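Local structure of chaperone CupB2 (Pseudomonas aeruginosa, 3Q48) at residues Pro105-Thr108 and Asp109-Ser112. The protein probably acts as a periplasmic chaperone in fimbrial biogenesis, assisting the folding of pilus subunits before their assembly. Residues are numbered along the deposited sequence; the frame is centred on the assembly and turned at random.
Sequences PLPT and DRES
A single water joins the two limbs of the bend, lying 2.7 Å from Ser112 OG and donating hydrogen bonds to Pro107 O and Arg110 O, each also 2.7 Å away. Two acceptors cannot bond each other, and the water, donating to both carbonyl oxygens, links them. With its hydroxyl anti to the carbonyl carbon (chi1 -70°), Ser112 reaches both this water and the Pro107 ring, where OG lies 3.5 Å from CD; the Leu106 methyl CD2 approaches the same oxygen more loosely. Round the turn, Pro107 CB rests against Arg110 CG and the carboxylate oxygen Asp109 OD1, both at 3.8 Å. Arg110 bends at chi3 and grips the neighbouring Asp109 side-on: NE points almost straight at OD1 (163°) and also reaches OD2, while NH2 donates a more bent hydrogen bond (137°) to the syn lone pair of OD2, completing a salt bridge in which OD2 takes two donors. This pairing probably limits rotation of both side chains. Arg110 also touches Pro208 and Phe209, while Glu111 pairs with Arg145. The water-bridged bend lies between strands 93-101 and 112-121, ending at the latter's first residue, in the PapD-like N-terminal immunoglobulin-fold domain of periplasmic pilus chaperones.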
loop_
_atom_site.group_PDB
_atom_site.type_symbol
_atom_site.label_atom_id
_atom_site.label_comp_id
_atom_site.label_asym_id
_atom_site.label_seq_id
_atom_site.Cartn_x
_atom_site.Cartn_y
_atom_site.Cartn_z
ATOM N N PRO A 105 -13.117 13.137 10.354
ATOM C CA PRO A 105 -12.928 13.910 9.095
ATOM C C PRO A 105 -11.694 13.525 8.264
ATOM O O PRO A 105 -10.554 13.865 8.636
ATOM C CB PRO A 105 -12.812 15.373 9.574
ATOM C CG PRO A 105 -12.687 15.292 11.098
ATOM C CD PRO A 105 -13.377 14.021 11.504
ATOM N N LEU A 106 -11.933 12.798 7.168
ATOM C CA LEU A 106 -10.909 12.414 6.188
ATOM C C LEU A 106 -11.385 12.837 4.794
ATOM O O LEU A 106 -12.599 12.903 4.563
ATOM C CB LEU A 106 -10.712 10.903 6.211
ATOM C CG LEU A 106 -10.014 10.231 7.395
ATOM C CD1 LEU A 106 -10.300 8.755 7.289
ATOM C CD2 LEU A 106 -8.486 10.527 7.419
ATOM N N PRO A 107 -10.446 13.124 3.856
ATOM C CA PRO A 107 -10.973 13.599 2.584
ATOM C C PRO A 107 -12.027 12.651 2.009
ATOM O O PRO A 107 -11.922 11.418 2.142
ATOM C CB PRO A 107 -9.726 13.705 1.687
ATOM C CG PRO A 107 -8.605 13.889 2.613
ATOM C CD PRO A 107 -8.964 13.154 3.881
ATOM N N THR A 108 -13.035 13.256 1.380
ATOM C CA THR A 108 -14.229 12.586 0.850
ATOM C C THR A 108 -14.053 12.278 -0.649
ATOM O O THR A 108 -14.796 11.468 -1.211
ATOM C CB THR A 108 -15.484 13.514 1.062
ATOM O OG1 THR A 108 -15.334 14.727 0.298
ATOM C CG2 THR A 108 -15.623 13.907 2.510
ATOM N N ASP A 109 -13.074 12.923 -1.290
ATOM C CA ASP A 109 -12.916 12.871 -2.768
ATOM C C ASP A 109 -11.674 12.084 -3.242
ATOM O O ASP A 109 -11.326 12.108 -4.430
ATOM C CB ASP A 109 -12.714 14.291 -3.289
ATOM C CG ASP A 109 -11.352 14.836 -2.885
ATOM O OD1 ASP A 109 -11.027 14.772 -1.676
ATOM O OD2 ASP A 109 -10.609 15.305 -3.755
ATOM N N ARG A 110 -10.991 11.452 -2.291
ATOM C CA ARG A 110 -9.776 10.699 -2.555
ATOM C C ARG A 110 -9.487 9.728 -1.431
ATOM O O ARG A 110 -9.933 9.904 -0.295
ATOM C CB ARG A 110 -8.571 11.632 -2.805
ATOM C CG ARG A 110 -8.171 12.464 -1.599
ATOM C CD ARG A 110 -7.277 13.621 -2.022
ATOM N NE ARG A 110 -8.043 14.718 -2.646
ATOM C CZ ARG A 110 -7.486 15.704 -3.351
ATOM N NH1 ARG A 110 -6.158 15.730 -3.524
ATOM N NH2 ARG A 110 -8.251 16.650 -3.885
ATOM N N GLU A 111 -8.746 8.681 -1.776
ATOM C CA GLU A 111 -8.271 7.702 -0.811
ATOM C C GLU A 111 -7.380 8.415 0.204
ATOM O O GLU A 111 -6.702 9.418 -0.116
ATOM C CB GLU A 111 -7.480 6.610 -1.554
ATOM C CG GLU A 111 -8.362 5.488 -2.038
ATOM C CD GLU A 111 -7.608 4.359 -2.773
ATOM O OE1 GLU A 111 -6.446 4.564 -3.278
ATOM O OE2 GLU A 111 -8.212 3.264 -2.856
ATOM N N SER A 112 -7.402 7.905 1.428
ATOM C CA SER A 112 -6.354 8.227 2.431
ATOM C C SER A 112 -5.451 7.022 2.728
ATOM O O SER A 112 -5.884 5.858 2.694
ATOM C CB SER A 112 -6.960 8.769 3.696
ATOM O OG SER A 112 -7.478 10.064 3.427
HETATM O O HOH W 1 -9.954 9.518 2.379
#